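Local coordinates for protein putative NADH-flavin reductase (PDB 4R01) that is a putative NADH-flavin reductase with an NAD(P)-binding Rossmann fold, probably using a reduced nicotinamide dinucleotide to reduce flavin, at residues A8-A13 with S34-Q39; A16-A21 with S38-I43; E27-V32 with S42-D47. One frame throughout, in Å; residues are numbered along the deposited sequence.

Interaction 1 of 3, residues A8-A13 with S34-Q39. With SO4 (sulfate ion), chain C.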
loop_
_atom_site.group_PDB
_atom_site.type_symbol
_atom_site.label_atom_id
_atom_site.label_comp_id
_atom_site.label_asym_id
_atom_site.label_seq_id
_atom_site.Cartn_x
_atom_site.Cartn_y
_atom_site.Cartn_z
ATOM N N ALA A 8 -17.699 -25.042 17.792
ATOM C CA ALA A 8 -18.441 -24.096 16.955
ATOM C C ALA A 8 -18.476 -24.554 15.500
ATOM O O ALA A 8 -18.138 -23.800 14.590
ATOM C CB ALA A 8 -17.848 -22.689 17.064
ATOM N N ALA A 9 -18.904 -25.795 15.289
ATOM C CA ALA A 9 -18.921 -26.391 13.959
ATOM C C ALA A 9 -20.033 -25.828 13.078
ATOM O O ALA A 9 -20.070 -26.088 11.876
ATOM C CB ALA A 9 -19.054 -27.901 14.069
ATOM N N ASN A 10 -20.943 -25.065 13.674
ATOM C CA ASN A 10 -22.018 -24.434 12.915
ATOM C C ASN A 10 -21.576 -23.121 12.288
ATOM O O ASN A 10 -22.220 -22.613 11.366
ATOM C CB ASN A 10 -23.239 -24.202 13.804
ATOM C CG ASN A 10 -24.049 -25.459 14.007
ATOM O OD1 ASN A 10 -24.099 -26.322 13.129
ATOM N ND2 ASN A 10 -24.688 -25.575 15.169
ATOM N N GLY A 11 -20.478 -22.573 12.798
ATOM C CA GLY A 11 -19.896 -21.373 12.231
ATOM C C GLY A 11 -19.435 -21.630 10.812
ATOM O O GLY A 11 -19.259 -22.782 10.410
ATOM N N GLN A 12 -19.243 -20.561 10.047
ATOM C CA GLN A 12 -18.869 -20.694 8.645
ATOM C C GLN A 12 -17.504 -21.363 8.494
ATOM O O GLN A 12 -17.319 -22.222 7.632
ATOM C CB GLN A 12 -18.886 -19.325 7.958
ATOM C CG GLN A 12 -20.290 -18.745 7.810
ATOM C CD GLN A 12 -20.292 -17.293 7.372
ATOM O OE1 GLN A 12 -20.351 -16.990 6.180
ATOM N NE2 GLN A 12 -20.241 -16.383 8.338
ATOM N N ALA A 13 -16.558 -20.983 9.345
ATOM C CA ALA A 13 -15.233 -21.587 9.315
ATOM C C ALA A 13 -15.278 -23.001 9.872
ATOM O O ALA A 13 -14.625 -23.904 9.355
ATOM C CB ALA A 13 -14.237 -20.739 10.095
ATOM N N SER A 34 -26.422 -25.004 19.054
ATOM C CA SER A 34 -27.762 -25.226 18.519
ATOM C C SER A 34 -27.783 -26.448 17.604
ATOM O O SER A 34 -26.875 -27.277 17.650
ATOM C CB SER A 34 -28.257 -23.990 17.765
ATOM O OG SER A 34 -27.397 -23.673 16.685
ATOM N N GLU A 35 -28.819 -26.555 16.776
ATOM C CA GLU A 35 -28.966 -27.700 15.883
ATOM C C GLU A 35 -27.793 -27.796 14.910
ATOM O O GLU A 35 -27.301 -26.783 14.410
ATOM C CB GLU A 35 -30.285 -27.620 15.109
ATOM C CG GLU A 35 -30.635 -28.900 14.364
ATOM C CD GLU A 35 -31.620 -28.674 13.234
ATOM O OE1 GLU A 35 -31.986 -27.505 12.986
ATOM O OE2 GLU A 35 -32.027 -29.665 12.590
ATOM N N ASN A 36 -27.348 -29.021 14.653
ATOM C CA ASN A 36 -26.187 -29.241 13.804
ATOM C C ASN A 36 -26.495 -29.039 12.328
ATOM O O ASN A 36 -27.324 -29.744 11.752
ATOM C CB ASN A 36 -25.627 -30.645 14.029
ATOM C CG ASN A 36 -24.451 -30.955 13.123
ATOM O OD1 ASN A 36 -24.547 -31.791 12.224
ATOM N ND2 ASN A 36 -23.335 -30.267 13.348
ATOM N N LYS A 37 -25.818 -28.068 11.720
ATOM C CA LYS A 37 -25.963 -27.802 10.295
ATOM C C LYS A 37 -24.784 -28.383 9.521
ATOM O O LYS A 37 -24.813 -28.453 8.293
ATOM C CB LYS A 37 -26.077 -26.297 10.035
ATOM C CG LYS A 37 -27.097 -25.583 10.910
ATOM C CD LYS A 37 -28.519 -26.014 10.580
ATOM C CE LYS A 37 -29.253 -24.940 9.792
ATOM N NZ LYS A 37 -30.654 -25.335 9.480
ATOM N N SER A 38 -23.749 -28.797 10.247
ATOM C CA SER A 38 -22.552 -29.357 9.627
ATOM C C SER A 38 -22.767 -30.808 9.203
ATOM O O SER A 38 -23.799 -31.410 9.504
ATOM C CB SER A 38 -21.357 -29.266 10.582
ATOM O OG SER A 38 -21.514 -30.137 11.687
ATOM N N GLN A 39 -21.781 -31.362 8.503
ATOM C CA GLN A 39 -21.852 -32.735 8.009
ATOM C C GLN A 39 -21.283 -33.723 9.019
ATOM O O GLN A 39 -20.953 -34.854 8.673
ATOM C CB GLN A 39 -21.092 -32.866 6.689
ATOM C CG GLN A 39 -21.697 -32.114 5.521
ATOM C CD GLN A 39 -20.890 -32.298 4.253
ATOM O OE1 GLN A 39 -19.822 -32.910 4.271
ATOM N NE2 GLN A 39 -21.394 -31.767 3.144
HETATM S S SO4 C . -22.042 -23.183 17.221
HETATM O O1 SO4 C . -21.610 -24.428 16.595
HETATM O O2 SO4 C . -21.399 -23.054 18.526
HETATM O O3 SO4 C . -21.661 -22.060 16.372
HETATM O O4 SO4 C . -23.494 -23.187 17.382
#
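Asn10 reaches across to the backbone of Glu35 and Lys37 and does most of the work here. Its OD1 accepts the backbone N-H of Lys37 at 2.8 Å from N, in a nearly straight bond of 174° whose donor sits 24° off the plane of the amide carbonyl. The other end of the same amide, ND2, gives a weak and bent bond to Glu35 O at 3.0 Å. Using both ends on the backbone two residues apart should fix how the amide is rotated. CG stands anti to the carbonyl carbon of Asn10 (chi1 -79°), which swings the amide out from the type I turn Ala8-Gly11 toward the loop. Close by, the methyl of Ala9 packs toward Ser38, CB to OG 4.1 Å, while Ala9 O lies 3.7 Å from Ser38 CB; both residues are buried.

The far side is looser. Ser34 OG stands 3.6 Å from Asn10 ND2, Glu35 is exposed, and Lys37 touches OD1 with CB before its bent chain leads off. Here a sulfate, probably from the crystallisation liquor, takes the backbone N-H of Asn10 on O1 (3.1 Å) and a weak bond from ND2 on O4; Arg33 N also binds it. In Rossmann folds the dinucleotide binds at the C-terminal ends of the strands, with the adenosine half near the first two, so the sulfate may mark a cofactor phosphate position. Beneath, Ala9 rests on Ala30 and Asn10 on Val32 of strand 27-32, and helix 12-24 lies alongside through Val18, which touches Ala9.

Interaction 2 of 3, residues A16-A21 with S38-I43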
loop_
_atom_site.group_PDB
_atom_site.type_symbol
_atom_site.label_atom_id
_atom_site.label_comp_id
_atom_site.label_asym_id
_atom_site.label_seq_id
_atom_site.Cartn_x
_atom_site.Cartn_y
_atom_site.Cartn_z
ATOM N N ALA A 16 -16.686 -25.493 7.487
ATOM C CA ALA A 16 -15.730 -25.598 6.395
ATOM C C ALA A 16 -14.690 -26.655 6.746
ATOM O O ALA A 16 -14.359 -27.511 5.928
ATOM C CB ALA A 16 -15.070 -24.257 6.124
ATOM N N ILE A 17 -14.198 -26.596 7.979
ATOM C CA ILE A 17 -13.213 -27.554 8.467
ATOM C C ILE A 17 -13.829 -28.944 8.642
ATOM O O ILE A 17 -13.202 -29.952 8.312
ATOM C CB ILE A 17 -12.599 -27.090 9.802
ATOM C CG1 ILE A 17 -11.999 -25.691 9.649
ATOM C CG2 ILE A 17 -11.534 -28.069 10.273
ATOM C CD1 ILE A 17 -11.408 -25.135 10.919
ATOM N N VAL A 18 -15.055 -28.990 9.156
ATOM C CA VAL A 18 -15.768 -30.253 9.328
ATOM C C VAL A 18 -15.948 -30.961 7.990
ATOM O O VAL A 18 -15.586 -32.127 7.841
ATOM C CB VAL A 18 -17.155 -30.048 9.979
ATOM C CG1 VAL A 18 -17.991 -31.322 9.875
ATOM C CG2 VAL A 18 -17.008 -29.615 11.431
ATOM N N GLU A 19 -16.498 -30.240 7.019
ATOM C CA GLU A 19 -16.762 -30.795 5.697
ATOM C C GLU A 19 -15.483 -31.283 5.027
ATOM O O GLU A 19 -15.476 -32.320 4.363
ATOM C CB GLU A 19 -17.456 -29.757 4.812
ATOM C CG GLU A 19 -17.753 -30.241 3.403
ATOM C CD GLU A 19 -18.588 -29.252 2.612
ATOM O OE1 GLU A 19 -19.287 -28.429 3.240
ATOM O OE2 GLU A 19 -18.544 -29.297 1.363
ATOM N N GLU A 20 -14.399 -30.536 5.207
ATOM C CA GLU A 20 -13.110 -30.923 4.646
ATOM C C GLU A 20 -12.568 -32.166 5.345
ATOM O O GLU A 20 -12.126 -33.106 4.691
ATOM C CB GLU A 20 -12.104 -29.775 4.753
ATOM C CG GLU A 20 -10.690 -30.135 4.303
ATOM C CD GLU A 20 -10.593 -30.430 2.815
ATOM O OE1 GLU A 20 -11.418 -29.905 2.040
ATOM O OE2 GLU A 20 -9.686 -31.191 2.418
ATOM N N ALA A 21 -12.615 -32.168 6.674
ATOM C CA ALA A 21 -12.089 -33.282 7.458
ATOM C C ALA A 21 -12.894 -34.563 7.239
ATOM O O ALA A 21 -12.338 -35.662 7.247
ATOM C CB ALA A 21 -12.063 -32.923 8.937
ATOM N N SER A 38 -23.749 -28.797 10.247
ATOM C CA SER A 38 -22.552 -29.357 9.627
ATOM C C SER A 38 -22.767 -30.808 9.203
ATOM O O SER A 38 -23.799 -31.410 9.504
ATOM C CB SER A 38 -21.357 -29.266 10.582
ATOM O OG SER A 38 -21.514 -30.137 11.687
ATOM N N GLN A 39 -21.781 -31.362 8.503
ATOM C CA GLN A 39 -21.852 -32.735 8.009
ATOM C C GLN A 39 -21.283 -33.723 9.019
ATOM O O GLN A 39 -20.953 -34.854 8.673
ATOM C CB GLN A 39 -21.092 -32.866 6.689
ATOM C CG GLN A 39 -21.697 -32.114 5.521
ATOM C CD GLN A 39 -20.890 -32.298 4.253
ATOM O OE1 GLN A 39 -19.822 -32.910 4.271
ATOM N NE2 GLN A 39 -21.394 -31.767 3.144
ATOM N N ALA A 40 -21.170 -33.291 10.269
ATOM C CA ALA A 40 -20.437 -34.053 11.274
ATOM C C ALA A 40 -21.160 -35.329 11.720
ATOM O O ALA A 40 -22.389 -35.373 11.774
ATOM C CB ALA A 40 -20.147 -33.174 12.469
ATOM N N GLU A 41 -20.385 -36.337 12.102
ATOM C CA GLU A 41 -20.942 -37.599 12.519
ATOM C C GLU A 41 -21.687 -37.543 13.838
ATOM O O GLU A 41 -22.902 -37.687 13.887
ATOM C CB GLU A 41 -19.751 -38.572 12.674
ATOM C CG GLU A 41 -19.915 -39.753 13.621
ATOM C CD GLU A 41 -18.654 -40.566 13.759
ATOM O OE1 GLU A 41 -17.743 -40.092 14.455
ATOM O OE2 GLU A 41 -18.560 -41.677 13.186
ATOM N N SER A 42 -20.957 -37.199 14.883
ATOM C CA SER A 42 -21.577 -37.117 16.199
ATOM C C SER A 42 -21.608 -35.688 16.730
ATOM O O SER A 42 -20.696 -34.902 16.488
ATOM C CB SER A 42 -20.842 -38.023 17.184
ATOM O OG SER A 42 -20.565 -39.278 16.592
ATOM N N ILE A 43 -22.662 -35.364 17.467
ATOM C CA ILE A 43 -22.864 -34.005 17.945
ATOM C C ILE A 43 -22.932 -33.935 19.464
ATOM O O ILE A 43 -23.659 -34.695 20.106
ATOM C CB ILE A 43 -24.155 -33.394 17.359
ATOM C CG1 ILE A 43 -24.036 -33.250 15.840
ATOM C CG2 ILE A 43 -24.458 -32.047 18.000
ATOM C CD1 ILE A 43 -24.589 -34.421 15.058
#
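Ser38 OG, 4.1 Å from Val18 CG1 of the helix, accepts a weak hydrogen bond from the backbone N of Ala40, 3.5 Å away, and the side-chain amide of Asn36 lies against the same hydroxyl. These contacts lie within the loop and tie Ser38 to its neighbours Asn36 and Ala40. Across from it lies one methyl of Val18: with CG1 anti to its own backbone N (chi1 168°), the branch points out from the helix and meets Ala40 CB at 3.8 Å and Ser38 CB at 4.0 Å.

One residue further along the helix the contact becomes polar at its surface. Glu19 and Gln39 both run extended and cross obliquely, the carboxylate and amide stacked with their planes 23° apart. Gln39 OE1 lies over the aliphatic part of Glu19, 3.5 Å from CG, while NE2 sits 3.9 Å from Glu19 OE1. No hydrogen bond joins helix 16-21 to residues 38-43. The contact is therefore mainly van der Waals, perhaps with a weak electrostatic pull between the amide and the carboxylate: a small apolar seam of valine and alanine inside, with a stacked pair of flat polar groups at the solvent edge that could still point their polar atoms at water.

Interaction 3 of 3, residues E27-V32 with S42-D47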
loop_
_atom_site.group_PDB
_atom_site.type_symbol
_atom_site.label_atom_id
_atom_site.label_comp_id
_atom_site.label_asym_id
_atom_site.label_seq_id
_atom_site.Cartn_x
_atom_site.Cartn_y
_atom_site.Cartn_z
ATOM N N GLU A 27 -13.211 -39.273 11.524
ATOM C CA GLU A 27 -14.473 -39.236 12.256
ATOM C C GLU A 27 -14.543 -37.972 13.113
ATOM O O GLU A 27 -13.768 -37.784 14.052
ATOM C CB GLU A 27 -14.668 -40.508 13.100
ATOM C CG GLU A 27 -13.615 -40.793 14.166
ATOM C CD GLU A 27 -13.925 -42.056 14.959
ATOM O OE1 GLU A 27 -15.001 -42.117 15.593
ATOM O OE2 GLU A 27 -13.093 -42.989 14.953
ATOM N N VAL A 28 -15.478 -37.096 12.763
ATOM C CA VAL A 28 -15.536 -35.765 13.345
ATOM C C VAL A 28 -16.707 -35.601 14.309
ATOM O O VAL A 28 -17.855 -35.889 13.970
ATOM C CB VAL A 28 -15.637 -34.684 12.245
ATOM C CG1 VAL A 28 -15.568 -33.291 12.851
ATOM C CG2 VAL A 28 -14.533 -34.874 11.215
ATOM N N THR A 29 -16.399 -35.137 15.515
ATOM C CA THR A 29 -17.417 -34.784 16.490
ATOM C C THR A 29 -17.634 -33.280 16.477
ATOM O O THR A 29 -16.687 -32.510 16.627
ATOM C CB THR A 29 -17.028 -35.230 17.913
ATOM O OG1 THR A 29 -16.983 -36.660 17.976
ATOM C CG2 THR A 29 -18.036 -34.715 18.928
ATOM N N ALA A 30 -18.880 -32.862 16.291
ATOM C CA ALA A 30 -19.206 -31.442 16.322
ATOM C C ALA A 30 -19.677 -31.023 17.707
ATOM O O ALA A 30 -20.639 -31.572 18.240
ATOM C CB ALA A 30 -20.264 -31.116 15.288
ATOM N N ILE A 31 -18.987 -30.054 18.293
ATOM C CA ILE A 31 -19.423 -29.481 19.555
ATOM C C ILE A 31 -20.078 -28.137 19.272
ATOM O O ILE A 31 -19.410 -27.172 18.904
ATOM C CB ILE A 31 -18.256 -29.325 20.540
ATOM C CG1 ILE A 31 -17.645 -30.699 20.833
ATOM C CG2 ILE A 31 -18.725 -28.654 21.821
ATOM C CD1 ILE A 31 -16.506 -30.680 21.825
ATOM N N VAL A 32 -21.397 -28.096 19.430
ATOM C CA VAL A 32 -22.195 -26.951 19.009
ATOM C C VAL A 32 -23.148 -26.470 20.102
ATOM O O VAL A 32 -23.288 -27.106 21.149
ATOM C CB VAL A 32 -23.022 -27.287 17.751
ATOM C CG1 VAL A 32 -22.111 -27.601 16.579
ATOM C CG2 VAL A 32 -23.948 -28.460 18.032
ATOM N N SER A 42 -20.957 -37.199 14.883
ATOM C CA SER A 42 -21.577 -37.117 16.199
ATOM C C SER A 42 -21.608 -35.688 16.730
ATOM O O SER A 42 -20.696 -34.902 16.488
ATOM C CB SER A 42 -20.842 -38.023 17.184
ATOM O OG SER A 42 -20.565 -39.278 16.592
ATOM N N ILE A 43 -22.662 -35.364 17.467
ATOM C CA ILE A 43 -22.864 -34.005 17.945
ATOM C C ILE A 43 -22.932 -33.935 19.464
ATOM O O ILE A 43 -23.659 -34.695 20.106
ATOM C CB ILE A 43 -24.155 -33.394 17.359
ATOM C CG1 ILE A 43 -24.036 -33.250 15.840
ATOM C CG2 ILE A 43 -24.458 -32.047 18.000
ATOM C CD1 ILE A 43 -24.589 -34.421 15.058
ATOM N N ILE A 44 -22.155 -33.024 20.035
ATOM C CA ILE A 44 -22.281 -32.692 21.440
ATOM C C ILE A 44 -22.874 -31.295 21.545
ATOM O O ILE A 44 -22.171 -30.304 21.351
ATOM C CB ILE A 44 -20.927 -32.744 22.173
ATOM C CG1 ILE A 44 -20.245 -34.094 21.953
ATOM C CG2 ILE A 44 -21.109 -32.468 23.660
ATOM C CD1 ILE A 44 -18.878 -34.198 22.602
ATOM N N LYS A 45 -24.172 -31.212 21.818
ATOM C CA LYS A 45 -24.795 -29.912 22.013
ATOM C C LYS A 45 -24.562 -29.464 23.443
ATOM O O LYS A 45 -25.199 -29.952 24.373
ATOM C CB LYS A 45 -26.290 -29.941 21.696
ATOM C CG LYS A 45 -26.953 -28.581 21.876
ATOM C CD LYS A 45 -28.401 -28.578 21.420
ATOM C CE LYS A 45 -28.519 -28.892 19.938
ATOM N NZ LYS A 45 -29.930 -28.784 19.469
ATOM N N LYS A 46 -23.639 -28.530 23.608
ATOM C CA LYS A 46 -23.212 -28.112 24.929
ATOM C C LYS A 46 -22.580 -26.733 24.835
ATOM O O LYS A 46 -21.999 -26.384 23.808
ATOM C CB LYS A 46 -22.224 -29.126 25.507
ATOM C CG LYS A 46 -22.042 -29.055 27.008
ATOM C CD LYS A 46 -21.143 -30.181 27.490
ATOM C CE LYS A 46 -21.098 -30.238 29.006
ATOM N NZ LYS A 46 -20.174 -31.296 29.500
ATOM N N ASP A 47 -22.705 -25.941 25.895
ATOM C CA ASP A 47 -22.045 -24.646 25.924
ATOM C C ASP A 47 -20.545 -24.860 26.050
ATOM O O ASP A 47 -20.096 -25.684 26.850
ATOM C CB ASP A 47 -22.562 -23.780 27.069
ATOM C CG ASP A 47 -21.982 -22.377 27.041
ATOM O OD1 ASP A 47 -22.494 -21.534 26.273
ATOM O OD2 ASP A 47 -21.012 -22.118 27.784
HETATM O O HOH W 1 -18.060 -39.899 18.166
#
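Ala30 bonds to the two residues that flank Ile43, its partner in the parallel pairing: its N donates to Ser42 O at 2.7 Å and its O accepts Ile44 N at 2.8 Å. The pattern repeats two residues on, with Val32 N on Ile44 O at 3.0 Å and Lys46 N on Val32 O at 2.9 Å; at the opposite end Ser42 N makes only a weak bond to Val28 O. CA-H groups of Thr29, Ile43, Ile31 and Lys45 approach the same carbonyls.

On one face, Ile31 and Ile44 run alongside each other, CG1 of Ile31 4.1 Å from CB of Ile44, with Thr29 CG2 3.8 Å from Ile44 CG1, and a water bridges Ser42 OG and, weakly, Thr29 OG1. On the other, Val32 CG1 is anti to the carbonyl carbon (chi1 -63°), which brings CG2 within 3.6 Å of Ile43 CG2. Outside this shell, Asn36 packs on Ile43 and Phe59 touches Thr29. Beyond the strand, Lys46 NZ forms a salt bridge with Asp55 of helix 53-56.

Strand 42-45 is one edge of the Rossmann sheet within this chain; strand 27-32 bonds on its other side to strand 3-7, and Val28 packs against Ala21 and Val22 of helix 12-24.

From the N terminus, the chain leaves strand 3-7 through the turn of interaction 1, runs down helix 12-24 (interaction 2), and returns as strand 27-32 (interaction 3). The loop and edge strand that follow then meet these three pieces in the same order: 34-39 closes on the turn, 38-43 on the helix, 42-47 on the strand. Interactions 1 and 3 cross; interaction 2 ends on residues it shares with each of them, Ser38 and Gln39 with interaction 1, Ser42 and Ile43 with interaction 3. Where interactions 2 and 3 abut, Ala40 packs on Ala30. Together they tie the first helix, the turn after the first strand and the sheet edge into one corner of the Rossmann fold.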